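Local coordinates for adhesion and penetration protein autotransporter (Haemophilus influenzae, PDB 3SYJ) that promotes adherence to and invasion of host cells and bacterial aggregation, and is probably a serine protease that is carried to the cell surface as an autotransporter passenger, at residues 275-280 / 344-349; 340-345 / 367-372; 377-382 / 392-397. One frame throughout, in Å; residues are numbered along the deposited sequence.

Contact 1 of 3, residues 275-280 / 344-349; sequences AGNGVY and DQKQGS
At the start of the passenger's beta-helix, the corner that leads into strand 279-285 is tied to the corner of the next coil by the carboxylate of Asp344. Its two oxygens receive consecutive backbone amides of the 275-280 turn: Gly278 N donates to OD1 of Asp344 at 2.8 Å, nearly straight at 163°, and Asn277 N reaches OD2 of Asp344 at 3.0 Å along a more bent path, both from the syn side. OD2 also takes Lys346 N at 2.8 Å on its anti side, which closes an Asx turn. With chi1 at -161°, CG of Asp344 stands opposite its own backbone N, and the carboxylate is carried across to the facing loop. Three main-chain N-H groups therefore fix its rotation, and they would be expected to favour the charged form. A bond in the reverse sense comes from Gln347 N, which donates to Asn277 OD1 at 3.1 Å. Beyond the corner the strands pair in parallel: Ser349 N donates to Gly278 O, and Ser349 O accepts from Tyr280 N at 2.9 Å. Water 1 joins Gly278 O, Gln347 O and Ser349 OG, while water 2 lies in the plane of the Tyr280 ring and bridges Tyr280 OH to Asp344 OD1. The Tyr280 hydroxyl is bonded as well to Thr273, just past strand 269-272, and its ring packs on Leu271 and Leu350. On the other flank of strand 348-352, Gly348 pairs with Asn368 and Thr370 of the following coil.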
ATOM      1  N   ALA A 275      11.750  45.857  54.222  1.00 26.52           N
ATOM      2  CA  ALA A 275      11.000  46.457  53.127  1.00 28.13           C
ATOM      3  C   ALA A 275      11.391  45.926  51.744  1.00 30.61           C
ATOM      4  O   ALA A 275      10.770  46.283  50.745  1.00 32.38           O
ATOM      5  CB  ALA A 275      11.122  47.979  53.176  1.00 27.34           C
ATOM      6  N   GLY A 276      12.410  45.069  51.689  1.00 26.78           N
ATOM      7  CA  GLY A 276      12.897  44.532  50.429  1.00 24.48           C
ATOM      8  C   GLY A 276      13.916  45.438  49.753  1.00 22.78           C
ATOM      9  O   GLY A 276      14.136  46.561  50.193  1.00 29.05           O
ATOM     10  N   ASN A 277      14.531  44.960  48.673  1.00 20.18           N
ATOM     11  CA  ASN A 277      15.581  45.721  47.992  1.00 23.10           C
ATOM     12  C   ASN A 277      16.691  46.177  48.946  1.00 23.49           C
ATOM     13  O   ASN A 277      17.190  47.298  48.853  1.00 23.73           O
ATOM     14  CB  ASN A 277      14.997  46.924  47.236  1.00 16.06           C
ATOM     15  CG  ASN A 277      14.116  46.512  46.056  1.00 23.73           C
ATOM     16  OD1 ASN A 277      14.351  45.486  45.411  1.00 18.83           O
ATOM     17  ND2 ASN A 277      13.100  47.322  45.765  1.00 22.73           N
ATOM     18  N   GLY A 278      17.080  45.297  49.860  1.00 20.45           N
ATOM     19  CA  GLY A 278      18.195  45.569  50.746  1.00 19.51           C
ATOM     20  C   GLY A 278      19.500  45.781  50.000  1.00 21.03           C
ATOM     21  O   GLY A 278      19.690  45.277  48.898  1.00 20.53           O
ATOM     22  N   VAL A 279      20.407  46.536  50.604  1.00 23.09           N
ATOM     23  CA  VAL A 279      21.698  46.803  49.984  1.00 20.28           C
ATOM     24  C   VAL A 279      22.800  46.645  51.026  1.00 22.68           C
ATOM     25  O   VAL A 279      22.870  47.403  51.997  1.00 25.14           O
ATOM     26  CB  VAL A 279      21.753  48.211  49.339  1.00 23.26           C
ATOM     27  CG1 VAL A 279      23.144  48.494  48.784  1.00 25.10           C
ATOM     28  CG2 VAL A 279      20.706  48.340  48.235  1.00 19.68           C
ATOM     29  N   TYR A 280      23.649  45.642  50.821  1.00 18.69           N
ATOM     30  CA  TYR A 280      24.686  45.296  51.782  1.00 20.54           C
ATOM     31  C   TYR A 280      26.053  45.499  51.152  1.00 20.99           C
ATOM     32  O   TYR A 280      26.238  45.237  49.963  1.00 23.64           O
ATOM     33  CB  TYR A 280      24.496  43.847  52.247  1.00 17.40           C
ATOM     34  CG  TYR A 280      23.081  43.584  52.698  1.00 17.64           C
ATOM     35  CD1 TYR A 280      22.693  43.817  54.012  1.00 20.47           C
ATOM     36  CD2 TYR A 280      22.122  43.144  51.803  1.00 18.47           C
ATOM     37  CE1 TYR A 280      21.388  43.605  54.421  1.00 19.58           C
ATOM     38  CE2 TYR A 280      20.812  42.933  52.206  1.00 19.40           C
ATOM     39  CZ  TYR A 280      20.452  43.168  53.511  1.00 20.09           C
ATOM     40  OH  TYR A 280      19.148  42.950  53.896  1.00 22.42           O
ATOM     41  N   ASP A 344      16.077  38.320  51.034  1.00 19.73           N
ATOM     42  CA  ASP A 344      15.356  39.456  50.493  1.00 20.47           C
ATOM     43  C   ASP A 344      14.137  39.007  49.707  1.00 21.78           C
ATOM     44  O   ASP A 344      14.201  38.079  48.959  1.00 20.94           O
ATOM     45  CB  ASP A 344      16.261  40.326  49.638  1.00 21.57           C
ATOM     46  CG  ASP A 344      15.723  41.729  49.419  1.00 23.07           C
ATOM     47  OD1 ASP A 344      16.190  42.632  50.020  1.00 20.65           O
ATOM     48  OD2 ASP A 344      14.909  41.946  48.584  1.00 19.40           O
ATOM     49  N   GLN A 345      13.029  39.696  49.909  1.00 21.33           N
ATOM     50  CA  GLN A 345      11.769  39.416  49.259  1.00 22.33           C
ATOM     51  C   GLN A 345      11.591  40.104  47.910  1.00 20.45           C
ATOM     52  O   GLN A 345      10.703  39.824  47.208  1.00 21.54           O
ATOM     53  CB  GLN A 345      10.617  39.703  50.207  1.00 26.92           C
ATOM     54  CG  GLN A 345      10.545  38.716  51.360  1.00 41.23           C
ATOM     55  CD  GLN A 345       9.577  39.095  52.462  1.00 53.50           C
ATOM     56  OE1 GLN A 345       8.778  38.284  52.881  1.00 63.46           O
ATOM     57  NE2 GLN A 345       9.639  40.316  52.924  1.00 51.97           N
ATOM     58  N   LYS A 346      12.485  40.996  47.563  1.00 20.98           N
ATOM     59  CA  LYS A 346      12.440  41.607  46.257  1.00 21.81           C
ATOM     60  C   LYS A 346      13.564  41.524  45.250  1.00 20.92           C
ATOM     61  O   LYS A 346      13.580  40.646  44.464  1.00 21.58           O
ATOM     62  CB  LYS A 346      12.024  43.068  46.345  1.00 20.60           C
ATOM     63  CG  LYS A 346      10.578  43.263  46.669  1.00 19.94           C
ATOM     64  CD  LYS A 346      10.252  44.672  47.042  1.00 23.73           C
ATOM     65  CE  LYS A 346       8.794  44.946  47.344  1.00 24.52           C
ATOM     66  NZ  LYS A 346       7.824  43.818  47.349  1.00 26.58           N
ATOM     67  N   GLN A 347      14.511  42.423  45.301  1.00 17.38           N
ATOM     68  CA  GLN A 347      15.837  42.268  44.764  1.00 18.64           C
ATOM     69  C   GLN A 347      16.903  42.835  45.657  1.00 20.23           C
ATOM     70  O   GLN A 347      17.077  44.012  45.735  1.00 17.49           O
ATOM     71  CB  GLN A 347      15.963  42.854  43.370  1.00 18.72           C
ATOM     72  CG  GLN A 347      17.244  42.588  42.671  1.00 18.81           C
ATOM     73  CD  GLN A 347      17.333  41.208  42.059  1.00 19.46           C
ATOM     74  OE1 GLN A 347      16.372  40.646  41.722  1.00 19.94           O
ATOM     75  NE2 GLN A 347      18.488  40.723  41.894  1.00 17.33           N
ATOM     76  N   GLY A 348      17.659  41.959  46.281  1.00 16.78           N
ATOM     77  CA  GLY A 348      18.703  42.387  47.190  1.00 13.97           C
ATOM     78  C   GLY A 348      20.015  42.632  46.479  1.00 16.55           C
ATOM     79  O   GLY A 348      20.213  42.212  45.332  1.00 16.14           O
ATOM     80  N   SER A 349      20.919  43.318  47.164  1.00 15.42           N
ATOM     81  CA  SER A 349      22.219  43.660  46.600  1.00 17.09           C
ATOM     82  C   SER A 349      23.328  43.360  47.605  1.00 19.42           C
ATOM     83  O   SER A 349      23.169  43.564  48.811  1.00 18.26           O
ATOM     84  CB  SER A 349      22.267  45.144  46.208  1.00 20.25           C
ATOM     85  OG  SER A 349      21.505  45.396  45.035  1.00 20.15           O
TER
HETATM   86  O   HOH W   1      18.884  45.674  46.264  1.00 19.68           O
HETATM   87  O   HOH W   2      17.318  42.051  52.274  1.00 19.74           O

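Contact 2 of 3, residues 340-345 / 367-372; sequences LYFMDQ and GNFTVS
Phe342 and Phe369 meet as an offset edge-to-face pair, the edge of Phe342 turned to the face of Phe369, with ring centroids 6.0 Å apart and planes at 68°. The far end of the Phe369 ring does most of the touching. Its CZ lies 3.6 Å from Phe342 CB and 3.7 Å from Asp344 CB, so the ring tip enters between two side-chain roots of the 340-345 segment, while the backbone carbon Met343 C sits at the ring edge, near its plane. In Phe369, CG is anti to the carbonyl carbon (chi1 -84°), a torsion that sends the ring inward, toward the coil before. This is core packing of a right-handed parallel beta-helix: strand 340-343 belongs to one face, strand 369-373 to another face of the following coil, and the aromatics fill the interior between them. Phe365, one coil on from Phe342, has its ring against both phenylalanines, and Leu350 covers Phe342 as well. At the corner the backbones approach through a CA-H...O contact, Gly367 CA to Asp344 O at 3.3 Å. Water 3 donates to that same carbonyl oxygen of Asp344 at 2.8 Å and accepts from Asn368 N; the side-chain OD1 of Asn368 accepts from Thr391 N.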
ATOM      1  N   LEU A 340      27.304  33.129  56.222  1.00 18.44           N
ATOM      2  CA  LEU A 340      26.390  34.265  56.208  1.00 19.76           C
ATOM      3  C   LEU A 340      25.096  33.890  55.523  1.00 18.61           C
ATOM      4  O   LEU A 340      25.094  33.090  54.590  1.00 19.50           O
ATOM      5  CB  LEU A 340      27.016  35.454  55.490  1.00 17.91           C
ATOM      6  CG  LEU A 340      28.331  35.978  56.056  1.00 20.85           C
ATOM      7  CD1 LEU A 340      28.963  36.916  55.041  1.00 15.75           C
ATOM      8  CD2 LEU A 340      28.131  36.669  57.401  1.00 16.17           C
ATOM      9  N   TYR A 341      23.998  34.471  55.988  1.00 18.16           N
ATOM     10  CA  TYR A 341      22.682  34.181  55.431  1.00 21.94           C
ATOM     11  C   TYR A 341      22.005  35.476  55.007  1.00 22.94           C
ATOM     12  O   TYR A 341      21.755  36.353  55.833  1.00 22.00           O
ATOM     13  CB  TYR A 341      21.809  33.420  56.440  1.00 21.26           C
ATOM     14  CG  TYR A 341      20.417  33.089  55.936  1.00 28.47           C
ATOM     15  CD1 TYR A 341      20.203  32.020  55.072  1.00 34.23           C
ATOM     16  CD2 TYR A 341      19.314  33.842  56.329  1.00 29.65           C
ATOM     17  CE1 TYR A 341      18.927  31.717  54.606  1.00 38.50           C
ATOM     18  CE2 TYR A 341      18.038  33.544  55.873  1.00 29.98           C
ATOM     19  CZ  TYR A 341      17.849  32.485  55.010  1.00 43.13           C
ATOM     20  OH  TYR A 341      16.578  32.189  54.555  1.00 51.65           O
ATOM     21  N   PHE A 342      21.724  35.589  53.712  1.00 19.82           N
ATOM     22  CA  PHE A 342      21.110  36.778  53.148  1.00 19.56           C
ATOM     23  C   PHE A 342      19.724  36.430  52.643  1.00 20.36           C
ATOM     24  O   PHE A 342      19.557  35.518  51.830  1.00 19.43           O
ATOM     25  CB  PHE A 342      21.916  37.291  51.957  1.00 20.35           C
ATOM     26  CG  PHE A 342      23.261  37.868  52.310  1.00 21.03           C
ATOM     27  CD1 PHE A 342      23.404  39.222  52.569  1.00 24.45           C
ATOM     28  CD2 PHE A 342      24.394  37.068  52.322  1.00 20.42           C
ATOM     29  CE1 PHE A 342      24.649  39.764  52.865  1.00 25.54           C
ATOM     30  CE2 PHE A 342      25.645  37.600  52.625  1.00 19.57           C
ATOM     31  CZ  PHE A 342      25.771  38.950  52.894  1.00 23.48           C
ATOM     32  N   MET A 343      18.734  37.174  53.113  1.00 20.86           N
ATOM     33  CA  MET A 343      17.372  37.017  52.637  1.00 22.73           C
ATOM     34  C   MET A 343      16.822  38.350  52.119  1.00 20.32           C
ATOM     35  O   MET A 343      17.108  39.401  52.684  1.00 21.79           O
ATOM     36  CB  MET A 343      16.488  36.490  53.764  1.00 20.65           C
ATOM     37  CG  MET A 343      15.075  36.140  53.330  1.00 32.05           C
ATOM     38  SD  MET A 343      13.957  36.030  54.741  1.00 51.73           S
ATOM     39  CE  MET A 343      15.091  35.533  56.044  1.00 31.28           C
ATOM     40  N   ASP A 344      16.077  38.320  51.034  1.00 19.73           N
ATOM     41  CA  ASP A 344      15.356  39.456  50.493  1.00 20.47           C
ATOM     42  C   ASP A 344      14.137  39.007  49.707  1.00 21.78           C
ATOM     43  O   ASP A 344      14.201  38.079  48.959  1.00 20.94           O
ATOM     44  CB  ASP A 344      16.261  40.326  49.638  1.00 21.57           C
ATOM     45  CG  ASP A 344      15.723  41.729  49.419  1.00 23.07           C
ATOM     46  OD1 ASP A 344      16.190  42.632  50.020  1.00 20.65           O
ATOM     47  OD2 ASP A 344      14.909  41.946  48.584  1.00 19.40           O
ATOM     48  N   GLN A 345      13.029  39.696  49.909  1.00 21.33           N
ATOM     49  CA  GLN A 345      11.769  39.416  49.259  1.00 22.33           C
ATOM     50  C   GLN A 345      11.591  40.104  47.910  1.00 20.45           C
ATOM     51  O   GLN A 345      10.703  39.824  47.208  1.00 21.54           O
ATOM     52  CB  GLN A 345      10.617  39.703  50.207  1.00 26.92           C
ATOM     53  CG  GLN A 345      10.545  38.716  51.360  1.00 41.23           C
ATOM     54  CD  GLN A 345       9.577  39.095  52.462  1.00 53.50           C
ATOM     55  OE1 GLN A 345       8.778  38.284  52.881  1.00 63.46           O
ATOM     56  NE2 GLN A 345       9.639  40.316  52.924  1.00 51.97           N
ATOM     57  N   GLY A 367      15.951  34.295  48.139  1.00 19.97           N
ATOM     58  CA  GLY A 367      15.444  35.415  47.367  1.00 18.95           C
ATOM     59  C   GLY A 367      16.475  35.867  46.347  1.00 21.00           C
ATOM     60  O   GLY A 367      17.620  35.412  46.364  1.00 16.93           O
ATOM     61  N   ASN A 368      16.075  36.760  45.448  1.00 20.02           N
ATOM     62  CA  ASN A 368      16.962  37.193  44.376  1.00 19.47           C
ATOM     63  C   ASN A 368      17.995  38.195  44.861  1.00 16.81           C
ATOM     64  O   ASN A 368      17.684  39.071  45.661  1.00 21.63           O
ATOM     65  CB  ASN A 368      16.158  37.794  43.229  1.00 23.30           C
ATOM     66  CG  ASN A 368      15.101  36.851  42.719  1.00 26.48           C
ATOM     67  OD1 ASN A 368      15.350  35.654  42.574  1.00 22.25           O
ATOM     68  ND2 ASN A 368      13.907  37.378  42.454  1.00 21.38           N
ATOM     69  N   PHE A 369      19.225  38.054  44.379  1.00 15.76           N
ATOM     70  CA  PHE A 369      20.308  38.963  44.732  1.00 16.40           C
ATOM     71  C   PHE A 369      21.165  39.327  43.529  1.00 17.25           C
ATOM     72  O   PHE A 369      21.343  38.526  42.610  1.00 18.60           O
ATOM     73  CB  PHE A 369      21.193  38.366  45.830  1.00 15.20           C
ATOM     74  CG  PHE A 369      20.665  38.588  47.215  1.00 17.85           C
ATOM     75  CD1 PHE A 369      19.654  37.789  47.720  1.00 17.51           C
ATOM     76  CD2 PHE A 369      21.168  39.605  48.006  1.00 16.84           C
ATOM     77  CE1 PHE A 369      19.159  38.001  48.998  1.00 21.61           C
ATOM     78  CE2 PHE A 369      20.673  39.828  49.283  1.00 18.15           C
ATOM     79  CZ  PHE A 369      19.669  39.024  49.782  1.00 17.76           C
ATOM     80  N   THR A 370      21.690  40.546  43.557  1.00 15.21           N
ATOM     81  CA  THR A 370      22.703  40.998  42.618  1.00 14.01           C
ATOM     82  C   THR A 370      23.974  41.179  43.423  1.00 15.69           C
ATOM     83  O   THR A 370      23.990  41.926  44.401  1.00 18.14           O
ATOM     84  CB  THR A 370      22.319  42.338  41.956  1.00 16.27           C
ATOM     85  OG1 THR A 370      21.071  42.189  41.259  1.00 16.41           O
ATOM     86  CG2 THR A 370      23.400  42.786  40.973  1.00 15.09           C
ATOM     87  N   VAL A 371      25.026  40.469  43.035  1.00 15.70           N
ATOM     88  CA  VAL A 371      26.265  40.484  43.790  1.00 14.61           C
ATOM     89  C   VAL A 371      27.353  41.026  42.889  1.00 19.02           C
ATOM     90  O   VAL A 371      27.650  40.461  41.835  1.00 15.74           O
ATOM     91  CB  VAL A 371      26.627  39.083  44.291  1.00 15.30           C
ATOM     92  CG1 VAL A 371      27.820  39.145  45.210  1.00 14.42           C
ATOM     93  CG2 VAL A 371      25.437  38.477  45.022  1.00 15.84           C
ATOM     94  N   SER A 372      27.941  42.139  43.302  1.00 17.18           N
ATOM     95  CA  SER A 372      28.778  42.910  42.406  1.00 17.25           C
ATOM     96  C   SER A 372      30.027  43.451  43.086  1.00 17.89           C
ATOM     97  O   SER A 372      29.974  43.893  44.235  1.00 18.40           O
ATOM     98  CB  SER A 372      27.953  44.069  41.833  1.00 18.82           C
ATOM     99  OG  SER A 372      28.796  45.104  41.348  1.00 32.06           O
TER
HETATM  100  O   HOH W   3      13.475  37.845  46.297  1.00 18.39           O

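Contact 3 of 3, residues 377-382 / 392-397; sequences QTWQGA and VTWKVN
Aromatic packing across the interior of the beta-helix joins strand 379-380 to the end of strand 391-394 and the loop after it. The indoles of Trp379 and Trp394 stand almost perpendicular, an offset edge-to-face pair whose six-membered rings are 5.6 Å apart between centroids with planes at 84°. Trp394 presents its benzo edge: CH2 lies over one face of the Trp379 ring, and CZ2 comes within 3.8 Å of Trp379 CE3. Gly381 N lies over the opposite face of Trp379, off toward its rim. The NE1 of Trp379 is bonded to Gln358, while Leu363 and Ile384 touch both tryptophans. Val396 fills the angle beside the pair. Val396 CG1, anti to the backbone N (chi1 172°), lies 4.0 Å from Trp379 CB and 3.3 Å from Gln377 O, and Val396 CB sits over a face of the Trp394 ring. The main chains meet in a rather long hydrogen bond, Trp379 N donating to Asn397 O at 3.2 Å. Water 4 donates to Gln377 O at 2.7 Å and accepts from Asn397 N at 2.8 Å.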
ATOM      1  N   GLN A 377      37.123  42.865  42.814  1.00 23.42           N
ATOM      2  CA  GLN A 377      37.114  42.116  44.063  1.00 18.52           C
ATOM      3  C   GLN A 377      36.703  40.666  43.819  1.00 20.38           C
ATOM      4  O   GLN A 377      35.824  40.393  42.996  1.00 19.50           O
ATOM      5  CB  GLN A 377      36.181  42.779  45.075  1.00 21.82           C
ATOM      6  CG  GLN A 377      36.729  44.067  45.683  1.00 22.68           C
ATOM      7  CD  GLN A 377      36.568  45.263  44.761  1.00 24.72           C
ATOM      8  OE1 GLN A 377      35.730  45.260  43.866  1.00 20.92           O
ATOM      9  NE2 GLN A 377      37.376  46.292  44.981  1.00 27.18           N
ATOM     10  N   THR A 378      37.348  39.742  44.527  1.00 22.37           N
ATOM     11  CA  THR A 378      37.051  38.309  44.396  1.00 23.42           C
ATOM     12  C   THR A 378      36.387  37.721  45.646  1.00 20.69           C
ATOM     13  O   THR A 378      36.404  38.333  46.715  1.00 18.51           O
ATOM     14  CB  THR A 378      38.326  37.497  44.093  1.00 21.74           C
ATOM     15  OG1 THR A 378      39.258  37.650  45.169  1.00 23.48           O
ATOM     16  CG2 THR A 378      38.969  37.970  42.793  1.00 18.73           C
ATOM     17  N   TRP A 379      35.793  36.536  45.506  1.00 20.25           N
ATOM     18  CA  TRP A 379      35.264  35.817  46.668  1.00 20.07           C
ATOM     19  C   TRP A 379      35.798  34.394  46.751  1.00 19.56           C
ATOM     20  O   TRP A 379      36.094  33.768  45.735  1.00 17.45           O
ATOM     21  CB  TRP A 379      33.732  35.774  46.676  1.00 17.86           C
ATOM     22  CG  TRP A 379      33.165  34.931  47.808  1.00 16.79           C
ATOM     23  CD1 TRP A 379      32.946  35.341  49.091  1.00 17.69           C
ATOM     24  CD2 TRP A 379      32.745  33.554  47.752  1.00 15.86           C
ATOM     25  NE1 TRP A 379      32.425  34.311  49.840  1.00 20.24           N
ATOM     26  CE2 TRP A 379      32.285  33.206  49.042  1.00 20.05           C
ATOM     27  CE3 TRP A 379      32.719  32.584  46.741  1.00 17.55           C
ATOM     28  CZ2 TRP A 379      31.806  31.923  49.351  1.00 18.78           C
ATOM     29  CZ3 TRP A 379      32.236  31.309  47.047  1.00 19.12           C
ATOM     30  CH2 TRP A 379      31.790  30.992  48.344  1.00 14.53           C
ATOM     31  N   GLN A 380      35.887  33.892  47.979  1.00 23.10           N
ATOM     32  CA  GLN A 380      36.397  32.560  48.264  1.00 18.60           C
ATOM     33  C   GLN A 380      35.827  32.092  49.598  1.00 21.17           C
ATOM     34  O   GLN A 380      35.955  32.787  50.610  1.00 21.90           O
ATOM     35  CB  GLN A 380      37.921  32.606  48.351  1.00 22.98           C
ATOM     36  CG  GLN A 380      38.587  31.248  48.411  1.00 26.88           C
ATOM     37  CD  GLN A 380      40.096  31.346  48.475  1.00 28.46           C
ATOM     38  OE1 GLN A 380      40.649  32.393  48.804  1.00 25.95           O
ATOM     39  NE2 GLN A 380      40.771  30.243  48.170  1.00 36.81           N
ATOM     40  N   GLY A 381      35.195  30.924  49.608  1.00 16.69           N
ATOM     41  CA  GLY A 381      34.577  30.411  50.816  1.00 16.76           C
ATOM     42  C   GLY A 381      34.065  28.993  50.651  1.00 22.37           C
ATOM     43  O   GLY A 381      34.382  28.314  49.666  1.00 21.30           O
ATOM     44  N   ALA A 382      33.263  28.540  51.609  1.00 21.35           N
ATOM     45  CA  ALA A 382      32.825  27.149  51.621  1.00 16.38           C
ATOM     46  C   ALA A 382      32.035  26.803  50.365  1.00 17.22           C
ATOM     47  O   ALA A 382      32.178  25.706  49.810  1.00 15.84           O
ATOM     48  CB  ALA A 382      32.010  26.862  52.851  1.00 14.24           C
ATOM     49  N   VAL A 392      20.533  34.270  41.895  1.00 14.20           N
ATOM     50  CA  VAL A 392      21.607  35.113  42.376  1.00 16.17           C
ATOM     51  C   VAL A 392      22.512  35.460  41.213  1.00 18.80           C
ATOM     52  O   VAL A 392      23.213  34.602  40.686  1.00 17.45           O
ATOM     53  CB  VAL A 392      22.417  34.444  43.512  1.00 15.68           C
ATOM     54  CG1 VAL A 392      23.638  35.287  43.861  1.00 15.18           C
ATOM     55  CG2 VAL A 392      21.551  34.256  44.742  1.00 13.86           C
ATOM     56  N   THR A 393      22.464  36.722  40.796  1.00 20.71           N
ATOM     57  CA  THR A 393      23.336  37.209  39.742  1.00 18.35           C
ATOM     58  C   THR A 393      24.727  37.460  40.319  1.00 18.37           C
ATOM     59  O   THR A 393      24.919  38.376  41.116  1.00 21.43           O
ATOM     60  CB  THR A 393      22.766  38.473  39.114  1.00 18.65           C
ATOM     61  OG1 THR A 393      21.419  38.221  38.695  1.00 19.42           O
ATOM     62  CG2 THR A 393      23.597  38.887  37.906  1.00 20.22           C
ATOM     63  N   TRP A 394      25.683  36.626  39.922  1.00 15.14           N
ATOM     64  CA  TRP A 394      26.994  36.575  40.559  1.00 18.83           C
ATOM     65  C   TRP A 394      28.046  37.202  39.657  1.00 19.98           C
ATOM     66  O   TRP A 394      28.466  36.597  38.676  1.00 19.80           O
ATOM     67  CB  TRP A 394      27.359  35.115  40.863  1.00 17.58           C
ATOM     68  CG  TRP A 394      28.567  34.939  41.744  1.00 15.49           C
ATOM     69  CD1 TRP A 394      29.829  34.606  41.348  1.00 18.02           C
ATOM     70  CD2 TRP A 394      28.620  35.076  43.172  1.00 15.45           C
ATOM     71  NE1 TRP A 394      30.663  34.534  42.435  1.00 16.34           N
ATOM     72  CE2 TRP A 394      29.946  34.823  43.568  1.00 16.40           C
ATOM     73  CE3 TRP A 394      27.675  35.395  44.152  1.00 13.76           C
ATOM     74  CZ2 TRP A 394      30.354  34.880  44.899  1.00 14.00           C
ATOM     75  CZ3 TRP A 394      28.080  35.455  45.469  1.00 12.46           C
ATOM     76  CH2 TRP A 394      29.409  35.200  45.830  1.00 15.19           C
ATOM     77  N   LYS A 395      28.469  38.419  39.984  1.00 21.70           N
ATOM     78  CA  LYS A 395      29.369  39.160  39.102  1.00 21.59           C
ATOM     79  C   LYS A 395      30.790  39.231  39.653  1.00 20.61           C
ATOM     80  O   LYS A 395      31.591  40.069  39.240  1.00 21.84           O
ATOM     81  CB  LYS A 395      28.819  40.562  38.846  1.00 17.20           C
ATOM     82  CG  LYS A 395      27.500  40.547  38.094  1.00 21.35           C
ATOM     83  CD  LYS A 395      26.886  41.936  37.957  1.00 18.15           C
ATOM     84  CE  LYS A 395      25.572  41.861  37.189  1.00 22.39           C
ATOM     85  NZ  LYS A 395      24.790  43.131  37.236  1.00 21.23           N
ATOM     86  N   VAL A 396      31.097  38.335  40.581  1.00 20.24           N
ATOM     87  CA  VAL A 396      32.374  38.354  41.275  1.00 17.71           C
ATOM     88  C   VAL A 396      33.211  37.151  40.884  1.00 18.70           C
ATOM     89  O   VAL A 396      32.735  36.017  40.931  1.00 17.41           O
ATOM     90  CB  VAL A 396      32.152  38.364  42.789  1.00 15.64           C
ATOM     91  CG1 VAL A 396      33.454  38.184  43.518  1.00 20.38           C
ATOM     92  CG2 VAL A 396      31.509  39.673  43.191  1.00 22.18           C
ATOM     93  N   ASN A 397      34.457  37.393  40.490  1.00 17.98           N
ATOM     94  CA  ASN A 397      35.332  36.304  40.071  1.00 18.85           C
ATOM     95  C   ASN A 397      35.800  35.439  41.236  1.00 15.57           C
ATOM     96  O   ASN A 397      35.560  35.758  42.399  1.00 15.46           O
ATOM     97  CB  ASN A 397      36.546  36.844  39.320  1.00 18.00           C
ATOM     98  CG  ASN A 397      36.240  37.159  37.874  1.00 21.55           C
ATOM     99  OD1 ASN A 397      36.660  38.200  37.361  1.00 25.92           O
ATOM    100  ND2 ASN A 397      35.505  36.269  37.206  1.00 14.09           N
TER
HETATM  101  O   HOH W   4      35.283  40.041  40.351  1.00 23.24           O

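The three contacts follow one another along the first coils of the beta-helix. Contacts 1 and 2 have centres about 7 Å apart and share Asp344, whose carboxylate serves contact 1 while its CB and carbonyl oxygen serve contact 2; strands 348-352 and 369-373 join them through Gly348 O and Thr370 N, 2.8 Å apart. Contact 3 lies about 12 Å from contact 2, centre to centre. Strands 369-373 and 391-394 pair between these two, and Val371 CG1 packs 3.7 Å from Trp394 CZ3, continuing the hydrophobic interior. Contacts 1 and 3, about 18 Å apart between centres, do not touch. All three lie away from Ser218, the probable catalytic serine.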